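Local coordinates for protein cellulase (Clostridium cellulovorans, PDB 6UI3) that probably hydrolyses beta-1,4-glycosidic bonds in cellulose and related plant polysaccharides, as the family 5 glycoside hydrolase domain of a longer, dockerin-containing protein, at residues S15-V20 with G264-I269; K21-G26 with G298-W303; I103-H108 with T149-R154; D143-D148 with A188-M193. All blocks are in the same frame, centred on the assembly; numbering follows the deposited sequence. Where two conformers were deposited one is given.

Contact 1: residues S15-V20 with G264-I269; sequences SAMDLV and GIPVII
Val20 and Met17 reach the same proline ring by different torsions. In Val20 a chi1 of 171° sets CG1 anti to the backbone N and leaves CG2 beside that N. CG2 lies 3.8 Å from Pro266 CB and equally close to Pro266 CG, and it continues to Ile268 CD1 at 4.0 Å. Met17 folds twice, with chi2 -72° and chi3 -83°, which brings its SD to 3.8 Å from Pro266 CD, while its CG passes near Gly264 O. A second conformer was modelled for Met17, so this thioether contact is the less certain part. One residue before Met17, Ala16 adds its CB, 4.0 Å from Pro266 CG. The contacts between side chains are apolar, and no hydrogen bond joins the two segments. In the (beta/alpha)8 barrel, helix 16-21 precedes the first strand and covers the N-terminal ends of the strands, here at the approach to strand 267-272. Ser15 N-caps that helix, its OG accepting from Asp18 N at 3.0 Å. Gly264, with positive phi, is the C-prime residue of the Schellman motif that ends helix 243-261. Val20 also rests on Pro300, and Ala16 on Leu191 and Asn216.

Contact 2: residues K21-G26 with G298-W303; sequences KDMKIG and GMPCLW
Met23 meets Pro300 first through its CB, which lies 3.9 Å from Pro300 CG. Its CG swings clear of the ring, and SD returns to 4.2 Å from Pro300 CG. The turn at chi3 (68°) then carries CE toward the barrel interior, where it packs on Ile103 and Ile146. Lys24 O approaches the same proline ring at Pro300 CB, 3.4 Å away. That carbonyl does not bond directly to Cys301 N; a water takes the place of the missing strand bond, donating to Lys24 O and accepting from Cys301 N at 2.9 Å. Direct parallel pairing begins at Gly26. Gly26 N donates to Cys301 O at 3.0 Å, and Trp303 N returns a bond of 3.1 Å to Gly26 O. With no side chain on Gly26, the backbones draw close and Leu302 CG comes within 3.9 Å of Gly26 CA. This pairing of the first and last strands, 25-29 and 301-305, closes the eight-stranded barrel. Outside it, Ile25 lies against helix 329-339 and Cys301 against helix 280-296, while Trp303 NE1 bonds to Leu316 O and its ring meets Phe272 edge-to-face.

Contact 3: residues I103-H108 with T149-R154; sequences IVNIHH and TINQPR. Unlike the reference sequence in segment 149-154: Gln152 (reference Glu).
His107 and Asn151 are stacked, imidazole against carboxamide, with the two planes only 13° apart. The backbone puts Asn151 CB over the imidazole face, 3.8 Å from the His107 centroid, as a CH-pi contact; a chi1 of 171°, with CG anti to the backbone N, then lays the amide along that face. Asn151 ND2 is 3.1 Å from His107 NE2, yet this is stacking and no hydrogen bond, because the amide lies above the ring. The ring's own bond is in its plane: Asn105 ND2 donates to His107 ND1 at 3.0 Å, reached with Asn105 CG in the crowded position between backbone N and carbonyl carbon (chi1 72°). His107 CD2 in turn sits over the centre of the His108 ring. Nearby, Ile150 CD1 folds against Ile106 CG2 at 3.8 Å, and Asn151 N bonds to Ile106 O at 2.9 Å. Residues 151-153 occupy the place of the Asn-Glu-Pro motif that follows the fourth strand in family 5 enzymes; Gln152 replaces the reference glutamate, which in relatives is the general acid/base. Arg64 donates to Asn151 OD1, and Asn151 ND2 donates to Gln112. Stacked on one side and bonded at both polar atoms, the Asn151 amide is probably restricted in rotation, while the bonds from Asn151 N to Ile106 O and from Gln152 N to Gln112 OE1 hold the backbone itself.

Contact 4: residues D143-D148 with A188-M193; sequences DKLIFD and AKRLIM
Arg190 lays its CD over the centre of the Phe147 ring, a CH-pi contact 3.7 Å from the centroid and 11° off the ring normal. A bend at chi3 (-47°) turns the guanidinium back toward the neighbouring strand, where NH1 donates to Leu145 O at 2.9 Å, the oxygen lying in the guanidinium plane. Leu145 CD2 covers a face of that group. On the other side of the sheet, Ile146 CG2 touches Met193 SD at 3.8 Å and Leu191 CD2 at 4.2 Å. The backbones run parallel as the fourth and fifth barrel strands: Met193 N gives Phe147 O a short, nearly straight bond of 2.7 Å, whereas Phe147 N to Leu191 O, at 3.4 Å, is weak. Before the strands come together a water spans the gap, donating to Asp143 O and accepting from Leu191 N at 2.8 Å. In the next shell, Asn187 OD1 takes Arg190 NE, and Ser142 O and Tyr141 O take NH1 and NH2, so that Asn187 and the turn before strand 145-148 fix the guanidinium's orientation. Trp131 meets the Phe147 ring, and Asp148 is in a salt bridge with Arg64. The oxygens named round Arg190 are neutral carbonyl and amide groups, so its charge is probably balanced in part by their dipoles; the bonds tie the turn and Leu145 to the loop leading into strand 192-195.

From the N terminus, helix 16-21 and the strand after it open two long loops, which contact 1 closes at the seventh strand and contact 2 at the eighth. Their segments alternate along the chain, so these two loops cross; strands 267-272 and 301-305 are also hydrogen-bonded neighbours. Contacts 3 and 4 are nested inside both. They cross each other in turn, since 143-148 lies between the segments of contact 3, joining the third, fourth and fifth strands. The pairs meet inside the barrel, where Leu302 of contact 2 packs on Ile103 of contact 3 and Ile268 of contact 1 on Met193 of contact 4, and at its N-terminal end, where Val20 touches Leu191.

Contact 1: residues S15-V20 with G264-I269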
loop_
_atom_site.group_PDB
_atom_site.type_symbol
_atom_site.label_atom_id
_atom_site.label_comp_id
_atom_site.label_asym_id
_atom_site.label_seq_id
_atom_site.Cartn_x
_atom_site.Cartn_y
_atom_site.Cartn_z
ATOM N N SER A 15 16.084 4.145 11.740
ATOM C CA SER A 15 15.661 2.762 11.847
ATOM C C SER A 15 14.271 2.614 11.230
ATOM O O SER A 15 13.497 3.573 11.126
ATOM C CB SER A 15 15.602 2.368 13.316
ATOM O OG SER A 15 14.578 3.100 13.953
ATOM N N ALA A 16 13.946 1.388 10.821
ATOM C CA ALA A 16 12.606 1.132 10.304
ATOM C C ALA A 16 11.545 1.542 11.317
ATOM O O ALA A 16 10.509 2.101 10.949
ATOM C CB ALA A 16 12.435 -0.343 9.941
ATOM N N MET A 17 11.781 1.279 12.602
ATOM C CA MET A 17 10.799 1.668 13.611
ATOM C C MET A 17 10.594 3.183 13.630
ATOM O O MET A 17 9.454 3.653 13.702
ATOM C CB MET A 17 11.214 1.149 14.987
ATOM C CG MET A 17 11.181 -0.379 15.116
ATOM S SD MET A 17 9.525 -1.106 15.165
ATOM C CE MET A 17 9.130 -0.889 16.897
ATOM N N ASP A 18 11.682 3.964 13.552
ATOM C CA ASP A 18 11.534 5.419 13.569
ATOM C C ASP A 18 10.888 5.937 12.286
ATOM O O ASP A 18 10.101 6.890 12.316
ATOM C CB ASP A 18 12.892 6.097 13.765
ATOM C CG ASP A 18 13.285 6.273 15.225
ATOM O OD1 ASP A 18 12.450 6.059 16.134
ATOM O OD2 ASP A 18 14.452 6.667 15.447
ATOM N N LEU A 19 11.220 5.343 11.140
ATOM C CA LEU A 19 10.612 5.773 9.883
ATOM C C LEU A 19 9.111 5.532 9.922
ATOM O O LEU A 19 8.309 6.430 9.625
ATOM C CB LEU A 19 11.292 5.044 8.722
ATOM C CG LEU A 19 11.198 5.514 7.262
ATOM C CD1 LEU A 19 9.752 5.546 6.758
ATOM C CD2 LEU A 19 11.942 6.846 7.076
ATOM N N VAL A 20 8.710 4.325 10.312
ATOM C CA VAL A 20 7.288 3.990 10.353
ATOM C C VAL A 20 6.549 4.901 11.328
ATOM O O VAL A 20 5.427 5.348 11.047
ATOM C CB VAL A 20 7.076 2.493 10.636
ATOM C CG1 VAL A 20 5.600 2.180 10.887
ATOM C CG2 VAL A 20 7.588 1.663 9.433
ATOM N N GLY A 264 10.234 -6.371 17.023
ATOM C CA GLY A 264 11.024 -5.306 16.437
ATOM C C GLY A 264 10.820 -5.071 14.964
ATOM O O GLY A 264 11.640 -4.384 14.351
ATOM N N ILE A 265 9.755 -5.606 14.371
ATOM C CA ILE A 265 9.471 -5.446 12.945
ATOM C C ILE A 265 8.180 -4.650 12.810
ATOM O O ILE A 265 7.110 -5.125 13.222
ATOM C CB ILE A 265 9.374 -6.808 12.248
ATOM C CG1 ILE A 265 10.696 -7.567 12.420
ATOM C CG2 ILE A 265 9.040 -6.606 10.769
ATOM C CD1 ILE A 265 10.671 -8.988 11.897
ATOM N N PRO A 266 8.227 -3.436 12.270
ATOM C CA PRO A 266 7.000 -2.645 12.176
ATOM C C PRO A 266 6.058 -3.183 11.115
ATOM O O PRO A 266 6.466 -3.882 10.181
ATOM C CB PRO A 266 7.512 -1.251 11.808
ATOM C CG PRO A 266 8.807 -1.488 11.122
ATOM C CD PRO A 266 9.401 -2.719 11.743
ATOM N N VAL A 267 4.782 -2.816 11.256
ATOM C CA VAL A 267 3.717 -3.177 10.322
ATOM C C VAL A 267 3.073 -1.898 9.799
ATOM O O VAL A 267 2.793 -0.971 10.568
ATOM C CB VAL A 267 2.657 -4.069 11.011
ATOM C CG1 VAL A 267 1.515 -4.401 10.075
ATOM C CG2 VAL A 267 3.289 -5.353 11.548
ATOM N N ILE A 268 2.823 -1.860 8.491
ATOM C CA ILE A 268 2.080 -0.782 7.837
ATOM C C ILE A 268 0.786 -1.374 7.296
ATOM O O ILE A 268 0.814 -2.381 6.581
ATOM C CB ILE A 268 2.914 -0.158 6.705
ATOM C CG1 ILE A 268 4.141 0.560 7.278
ATOM C CG2 ILE A 268 2.081 0.801 5.889
ATOM C CD1 ILE A 268 5.241 0.814 6.270
ATOM N N ILE A 269 -0.343 -0.760 7.640
ATOM C CA ILE A 269 -1.623 -1.100 7.014
ATOM C C ILE A 269 -1.685 -0.316 5.704
ATOM O O ILE A 269 -2.189 0.820 5.641
ATOM C CB ILE A 269 -2.818 -0.835 7.939
ATOM C CG1 ILE A 269 -2.645 -1.537 9.289
ATOM C CG2 ILE A 269 -4.110 -1.267 7.255
ATOM C CD1 ILE A 269 -2.533 -3.021 9.232
#

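Contact 2: residues K21-G26 with G298-W303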
loop_
_atom_site.group_PDB
_atom_site.type_symbol
_atom_site.label_atom_id
_atom_site.label_comp_id
_atom_site.label_asym_id
_atom_site.label_seq_id
_atom_site.Cartn_x
_atom_site.Cartn_y
_atom_site.Cartn_z
ATOM N N LYS A 21 7.169 5.210 12.469
ATOM C CA LYS A 21 6.547 6.106 13.438
ATOM C C LYS A 21 6.245 7.469 12.828
ATOM O O LYS A 21 5.277 8.124 13.232
ATOM C CB LYS A 21 7.473 6.243 14.648
ATOM C CG LYS A 21 6.982 7.199 15.730
ATOM C CD LYS A 21 7.786 7.047 17.031
ATOM C CE LYS A 21 9.270 7.417 16.880
ATOM N NZ LYS A 21 9.527 8.888 16.781
ATOM N N ASP A 22 7.056 7.912 11.861
ATOM C CA ASP A 22 6.900 9.234 11.258
ATOM C C ASP A 22 5.858 9.278 10.140
ATOM O O ASP A 22 5.541 10.374 9.669
ATOM C CB ASP A 22 8.260 9.699 10.712
ATOM C CG ASP A 22 8.315 11.187 10.474
ATOM O OD1 ASP A 22 7.958 11.945 11.391
ATOM O OD2 ASP A 22 8.741 11.584 9.371
ATOM N N MET A 23 5.295 8.136 9.721
ATOM C CA MET A 23 4.443 8.104 8.524
ATOM C C MET A 23 3.046 8.688 8.743
ATOM O O MET A 23 2.477 9.280 7.816
ATOM C CB MET A 23 4.343 6.669 8.011
ATOM C CG MET A 23 5.604 6.202 7.340
ATOM S SD MET A 23 5.607 4.475 6.846
ATOM C CE MET A 23 4.379 4.456 5.554
ATOM N N LYS A 24 2.461 8.495 9.907
ATOM C CA LYS A 24 1.170 9.147 10.337
ATOM C C LYS A 24 -0.005 8.644 9.486
ATOM O O LYS A 24 -0.123 7.429 9.267
ATOM C CB LYS A 24 1.322 10.640 10.432
ATOM C CG LYS A 24 2.532 11.043 11.266
ATOM C CD LYS A 24 2.634 12.544 11.448
ATOM C CE LYS A 24 3.957 12.941 12.087
ATOM N NZ LYS A 24 5.088 12.893 11.118
ATOM N N ILE A 25 -0.925 9.525 9.038
ATOM C CA ILE A 25 -2.158 9.181 8.318
ATOM C C ILE A 25 -1.875 9.139 6.819
ATOM O O ILE A 25 -1.254 10.076 6.294
ATOM C CB ILE A 25 -3.241 10.241 8.631
ATOM C CG1 ILE A 25 -3.455 10.373 10.143
ATOM C CG2 ILE A 25 -4.552 9.919 7.912
ATOM C CD1 ILE A 25 -4.349 11.527 10.541
ATOM N N GLY A 26 -2.377 8.125 6.114
ATOM C CA GLY A 26 -2.064 7.955 4.713
ATOM C C GLY A 26 -3.252 7.644 3.815
ATOM O O GLY A 26 -4.402 7.521 4.256
ATOM N N GLY A 298 1.460 1.181 16.716
ATOM C CA GLY A 298 2.409 1.859 15.850
ATOM C C GLY A 298 2.246 1.587 14.372
ATOM O O GLY A 298 3.220 1.718 13.620
ATOM N N MET A 299 1.034 1.250 13.924
ATOM C CA MET A 299 0.818 0.892 12.534
ATOM C C MET A 299 0.141 2.025 11.780
ATOM O O MET A 299 -1.038 2.320 12.052
ATOM C CB MET A 299 -0.029 -0.376 12.460
ATOM C CG MET A 299 0.583 -1.503 13.262
ATOM S SD MET A 299 -0.388 -3.007 13.255
ATOM C CE MET A 299 0.477 -4.031 14.416
ATOM N N PRO A 300 0.810 2.664 10.827
ATOM C CA PRO A 300 0.119 3.667 10.011
ATOM C C PRO A 300 -0.935 3.008 9.137
ATOM O O PRO A 300 -0.790 1.857 8.705
ATOM C CB PRO A 300 1.231 4.289 9.157
ATOM C CG PRO A 300 2.433 3.524 9.398
ATOM C CD PRO A 300 2.229 2.515 10.467
ATOM N N CYS A 301 -2.020 3.751 8.895
ATOM C CA CYS A 301 -3.154 3.295 8.104
ATOM C C CYS A 301 -3.306 4.155 6.859
ATOM O O CYS A 301 -3.317 5.384 6.947
ATOM C CB CYS A 301 -4.449 3.374 8.910
ATOM S SG CYS A 301 -4.481 2.292 10.351
ATOM N N LEU A 302 -3.414 3.508 5.707
ATOM C CA LEU A 302 -3.545 4.190 4.427
ATOM C C LEU A 302 -4.891 3.844 3.801
ATOM O O LEU A 302 -5.113 2.704 3.391
ATOM C CB LEU A 302 -2.404 3.775 3.500
ATOM C CG LEU A 302 -0.997 4.258 3.832
ATOM C CD1 LEU A 302 -0.431 3.826 5.116
ATOM C CD2 LEU A 302 -0.052 3.809 2.718
ATOM N N TRP A 303 -5.790 4.821 3.721
ATOM C CA TRP A 303 -7.111 4.607 3.138
ATOM C C TRP A 303 -7.001 4.363 1.634
ATOM O O TRP A 303 -6.263 5.052 0.932
ATOM C CB TRP A 303 -7.993 5.836 3.411
ATOM C CG TRP A 303 -9.416 5.714 2.888
ATOM C CD1 TRP A 303 -9.818 5.887 1.604
ATOM C CD2 TRP A 303 -10.606 5.430 3.638
ATOM N NE1 TRP A 303 -11.169 5.694 1.500
ATOM C CE2 TRP A 303 -11.685 5.432 2.733
ATOM C CE3 TRP A 303 -10.862 5.167 4.979
ATOM C CZ2 TRP A 303 -12.990 5.188 3.131
ATOM C CZ3 TRP A 303 -12.165 4.943 5.373
ATOM C CH2 TRP A 303 -13.209 4.967 4.449
HETATM O O HOH W 1 -2.292 6.118 10.531
#

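Contact 3: residues I103-H108 with T149-R154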
loop_
_atom_site.group_PDB
_atom_site.type_symbol
_atom_site.label_atom_id
_atom_site.label_comp_id
_atom_site.label_asym_id
_atom_site.label_seq_id
_atom_site.Cartn_x
_atom_site.Cartn_y
_atom_site.Cartn_z
ATOM N N ILE A 103 5.013 5.873 -1.490
ATOM C CA ILE A 103 5.293 4.438 -1.609
ATOM C C ILE A 103 5.058 4.052 -3.062
ATOM O O ILE A 103 3.974 4.304 -3.594
ATOM C CB ILE A 103 4.389 3.602 -0.682
ATOM C CG1 ILE A 103 4.648 3.937 0.791
ATOM C CG2 ILE A 103 4.583 2.100 -0.939
ATOM C CD1 ILE A 103 3.500 3.580 1.710
ATOM N N VAL A 104 6.051 3.423 -3.700
ATOM C CA VAL A 104 5.929 2.879 -5.052
ATOM C C VAL A 104 6.022 1.358 -4.972
ATOM O O VAL A 104 6.830 0.819 -4.213
ATOM C CB VAL A 104 7.039 3.441 -5.962
ATOM C CG1 VAL A 104 7.046 2.739 -7.328
ATOM C CG2 VAL A 104 6.881 4.923 -6.181
ATOM N N ASN A 105 5.210 0.664 -5.776
ATOM C CA ASN A 105 5.147 -0.790 -5.717
ATOM C C ASN A 105 5.101 -1.376 -7.131
ATOM O O ASN A 105 5.299 -0.683 -8.127
ATOM C CB ASN A 105 3.957 -1.243 -4.852
ATOM C CG ASN A 105 2.609 -1.024 -5.517
ATOM O OD1 ASN A 105 2.529 -0.577 -6.663
ATOM N ND2 ASN A 105 1.529 -1.326 -4.784
ATOM N N ILE A 106 4.879 -2.694 -7.181
ATOM C CA ILE A 106 4.400 -3.418 -8.354
ATOM C C ILE A 106 2.992 -3.881 -8.015
ATOM O O ILE A 106 2.791 -4.527 -6.983
ATOM C CB ILE A 106 5.312 -4.623 -8.675
ATOM C CG1 ILE A 106 6.742 -4.163 -8.988
ATOM C CG2 ILE A 106 4.709 -5.444 -9.817
ATOM C CD1 ILE A 106 7.711 -5.303 -9.291
ATOM N N HIS A 107 2.025 -3.566 -8.877
ATOM C CA HIS A 107 0.602 -3.692 -8.530
ATOM C C HIS A 107 -0.148 -4.171 -9.763
ATOM O O HIS A 107 -0.222 -3.472 -10.775
ATOM C CB HIS A 107 0.100 -2.318 -8.065
ATOM C CG HIS A 107 -1.140 -2.320 -7.231
ATOM N ND1 HIS A 107 -1.164 -1.782 -5.960
ATOM C CD2 HIS A 107 -2.400 -2.716 -7.509
ATOM C CE1 HIS A 107 -2.397 -1.864 -5.495
ATOM N NE2 HIS A 107 -3.164 -2.425 -6.408
ATOM N N HIS A 108 -0.681 -5.384 -9.698
ATOM C CA HIS A 108 -1.443 -6.002 -10.776
ATOM C C HIS A 108 -0.613 -6.365 -12.013
ATOM O O HIS A 108 -1.203 -6.659 -13.054
ATOM C CB HIS A 108 -2.661 -5.197 -11.252
ATOM C CG HIS A 108 -3.663 -4.870 -10.188
ATOM N ND1 HIS A 108 -3.921 -5.693 -9.110
ATOM C CD2 HIS A 108 -4.497 -3.812 -10.065
ATOM C CE1 HIS A 108 -4.853 -5.136 -8.353
ATOM N NE2 HIS A 108 -5.229 -4.000 -8.917
ATOM N N THR A 149 7.296 -4.360 -2.268
ATOM C CA THR A 149 7.893 -5.252 -3.274
ATOM C C THR A 149 6.878 -5.857 -4.253
ATOM O O THR A 149 7.238 -6.192 -5.388
ATOM C CB THR A 149 8.660 -6.405 -2.610
ATOM O OG1 THR A 149 7.729 -7.187 -1.843
ATOM C CG2 THR A 149 9.826 -5.920 -1.757
ATOM N N ILE A 150 5.639 -6.060 -3.814
ATOM C CA ILE A 150 4.558 -6.615 -4.637
ATOM C C ILE A 150 3.269 -6.346 -3.867
ATOM O O ILE A 150 3.250 -6.457 -2.647
ATOM C CB ILE A 150 4.790 -8.106 -4.966
ATOM C CG1 ILE A 150 3.695 -8.650 -5.892
ATOM C CG2 ILE A 150 4.927 -8.941 -3.694
ATOM C CD1 ILE A 150 3.616 -8.009 -7.276
ATOM N N ASN A 151 2.190 -5.999 -4.558
ATOM C CA ASN A 151 0.949 -5.565 -3.900
ATOM C C ASN A 151 0.246 -6.698 -3.142
ATOM O O ASN A 151 0.250 -6.724 -1.907
ATOM C CB ASN A 151 0.047 -4.932 -4.963
ATOM C CG ASN A 151 -1.324 -4.651 -4.453
ATOM O OD1 ASN A 151 -1.465 -4.009 -3.401
ATOM N ND2 ASN A 151 -2.337 -5.124 -5.149
ATOM N N GLN A 152 -0.392 -7.618 -3.865
ATOM C CA GLN A 152 -1.215 -8.690 -3.287
ATOM C C GLN A 152 -0.827 -10.017 -3.924
ATOM O O GLN A 152 -1.580 -10.607 -4.715
ATOM C CB GLN A 152 -2.707 -8.370 -3.398
ATOM C CG GLN A 152 -3.084 -7.286 -2.379
ATOM C CD GLN A 152 -4.501 -6.789 -2.406
ATOM O OE1 GLN A 152 -4.931 -6.091 -1.484
ATOM N NE2 GLN A 152 -5.231 -7.115 -3.436
ATOM N N PRO A 153 0.371 -10.505 -3.602
ATOM C CA PRO A 153 0.899 -11.706 -4.262
ATOM C C PRO A 153 0.071 -12.936 -3.940
ATOM O O PRO A 153 -0.270 -13.183 -2.779
ATOM C CB PRO A 153 2.310 -11.842 -3.671
ATOM C CG PRO A 153 2.211 -11.160 -2.318
ATOM C CD PRO A 153 1.277 -10.000 -2.554
ATOM N N ARG A 154 -0.202 -13.740 -4.961
ATOM C CA ARG A 154 -1.079 -14.883 -4.763
ATOM C C ARG A 154 -0.939 -15.846 -5.931
ATOM O O ARG A 154 -0.279 -15.560 -6.933
ATOM C CB ARG A 154 -2.539 -14.425 -4.606
ATOM C CG ARG A 154 -3.087 -13.708 -5.816
ATOM C CD ARG A 154 -4.460 -13.188 -5.500
ATOM N NE ARG A 154 -5.174 -12.504 -6.558
ATOM C CZ ARG A 154 -5.066 -11.208 -6.815
ATOM N NH1 ARG A 154 -4.206 -10.455 -6.157
ATOM N NH2 ARG A 154 -5.834 -10.670 -7.748
#

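Contact 4: residues D143-D148 with A188-M193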
loop_
_atom_site.group_PDB
_atom_site.type_symbol
_atom_site.label_atom_id
_atom_site.label_comp_id
_atom_site.label_asym_id
_atom_site.label_seq_id
_atom_site.Cartn_x
_atom_site.Cartn_y
_atom_site.Cartn_z
ATOM N N ASP A 143 14.706 9.546 1.921
ATOM C CA ASP A 143 14.097 8.500 2.726
ATOM C C ASP A 143 12.586 8.607 2.823
ATOM O O ASP A 143 11.965 7.716 3.410
ATOM C CB ASP A 143 14.732 8.443 4.127
ATOM C CG ASP A 143 14.561 9.717 4.933
ATOM O OD1 ASP A 143 13.712 10.569 4.603
ATOM O OD2 ASP A 143 15.292 9.872 5.939
ATOM N N LYS A 144 11.970 9.631 2.248
ATOM C CA LYS A 144 10.513 9.665 2.195
ATOM C C LYS A 144 9.948 8.832 1.053
ATOM O O LYS A 144 8.738 8.595 1.029
ATOM C CB LYS A 144 10.006 11.099 2.182
ATOM C CG LYS A 144 10.194 11.754 3.557
ATOM C CD LYS A 144 9.181 12.833 3.830
ATOM C CE LYS A 144 9.325 13.377 5.239
ATOM N NZ LYS A 144 10.573 14.156 5.386
ATOM N N LEU A 145 10.785 8.333 0.152
ATOM C CA LEU A 145 10.381 7.347 -0.842
ATOM C C LEU A 145 10.607 5.946 -0.282
ATOM O O LEU A 145 11.722 5.598 0.117
ATOM C CB LEU A 145 11.174 7.538 -2.130
ATOM C CG LEU A 145 10.919 6.496 -3.233
ATOM C CD1 LEU A 145 9.484 6.526 -3.704
ATOM C CD2 LEU A 145 11.862 6.753 -4.396
ATOM N N ILE A 146 9.552 5.140 -0.285
ATOM C CA ILE A 146 9.525 3.785 0.252
ATOM C C ILE A 146 9.149 2.842 -0.889
ATOM O O ILE A 146 8.339 3.210 -1.746
ATOM C CB ILE A 146 8.454 3.717 1.363
ATOM C CG1 ILE A 146 8.780 4.674 2.515
ATOM C CG2 ILE A 146 8.254 2.265 1.843
ATOM C CD1 ILE A 146 7.605 4.911 3.455
ATOM N N PHE A 147 9.717 1.636 -0.910
ATOM C CA PHE A 147 9.373 0.619 -1.903
ATOM C C PHE A 147 8.545 -0.491 -1.255
ATOM O O PHE A 147 8.792 -0.861 -0.104
ATOM C CB PHE A 147 10.646 -0.003 -2.485
ATOM C CG PHE A 147 11.527 0.948 -3.274
ATOM C CD1 PHE A 147 11.024 2.098 -3.870
ATOM C CD2 PHE A 147 12.878 0.658 -3.438
ATOM C CE1 PHE A 147 11.862 2.934 -4.628
ATOM C CE2 PHE A 147 13.704 1.487 -4.184
ATOM C CZ PHE A 147 13.198 2.621 -4.769
ATOM N N ASP A 148 7.587 -1.041 -2.004
ATOM C CA ASP A 148 6.657 -2.097 -1.569
ATOM C C ASP A 148 6.763 -3.188 -2.630
ATOM O O ASP A 148 6.428 -2.955 -3.791
ATOM C CB ASP A 148 5.271 -1.440 -1.449
ATOM C CG ASP A 148 4.095 -2.406 -1.286
ATOM O OD1 ASP A 148 4.271 -3.645 -1.198
ATOM O OD2 ASP A 148 2.940 -1.866 -1.232
ATOM N N ALA A 188 20.406 1.522 -0.087
ATOM C CA ALA A 188 20.971 0.687 0.970
ATOM C C ALA A 188 20.348 1.001 2.332
ATOM O O ALA A 188 20.469 0.183 3.244
ATOM C CB ALA A 188 22.494 0.808 1.016
ATOM N N LYS A 189 19.676 2.153 2.477
ATOM C CA LYS A 189 19.146 2.633 3.754
ATOM C C LYS A 189 17.647 2.928 3.706
ATOM O O LYS A 189 17.081 3.418 4.694
ATOM C CB LYS A 189 19.895 3.894 4.182
ATOM C CG LYS A 189 21.340 3.650 4.545
ATOM C CD LYS A 189 21.998 4.945 4.992
ATOM C CE LYS A 189 23.474 4.752 5.300
ATOM N NZ LYS A 189 24.120 6.028 5.723
ATOM N N ARG A 190 16.994 2.621 2.596
ATOM C CA ARG A 190 15.587 2.936 2.379
ATOM C C ARG A 190 14.683 1.887 3.026
ATOM O O ARG A 190 14.974 0.694 2.975
ATOM C CB ARG A 190 15.355 2.902 0.858
ATOM C CG ARG A 190 13.977 3.324 0.424
ATOM C CD ARG A 190 13.815 3.431 -1.098
ATOM N NE ARG A 190 14.894 4.149 -1.782
ATOM C CZ ARG A 190 15.147 5.450 -1.661
ATOM N NH1 ARG A 190 14.403 6.226 -0.883
ATOM N NH2 ARG A 190 16.185 5.972 -2.300
ATOM N N LEU A 191 13.551 2.320 3.588
ATOM C CA LEU A 191 12.570 1.344 4.062
ATOM C C LEU A 191 11.980 0.568 2.882
ATOM O O LEU A 191 11.593 1.150 1.858
ATOM C CB LEU A 191 11.450 2.030 4.839
ATOM C CG LEU A 191 10.426 1.075 5.443
ATOM C CD1 LEU A 191 11.005 0.272 6.590
ATOM C CD2 LEU A 191 9.171 1.801 5.926
ATOM N N ILE A 192 11.911 -0.756 3.029
ATOM C CA ILE A 192 11.243 -1.632 2.073
ATOM C C ILE A 192 10.112 -2.366 2.788
ATOM O O ILE A 192 10.309 -2.918 3.879
ATOM C CB ILE A 192 12.221 -2.635 1.429
ATOM C CG1 ILE A 192 13.368 -1.898 0.731
ATOM C CG2 ILE A 192 11.478 -3.540 0.440
ATOM C CD1 ILE A 192 14.547 -2.785 0.358
ATOM N N MET A 193 8.939 -2.361 2.174
ATOM C CA MET A 193 7.756 -3.060 2.664
ATOM C C MET A 193 7.643 -4.414 1.970
ATOM O O MET A 193 7.798 -4.501 0.743
ATOM C CB MET A 193 6.494 -2.251 2.355
ATOM C CG MET A 193 6.436 -0.910 3.069
ATOM S SD MET A 193 5.161 0.215 2.457
ATOM C CE MET A 193 3.682 -0.751 2.731
HETATM O O HOH W 2 13.252 5.119 3.642
#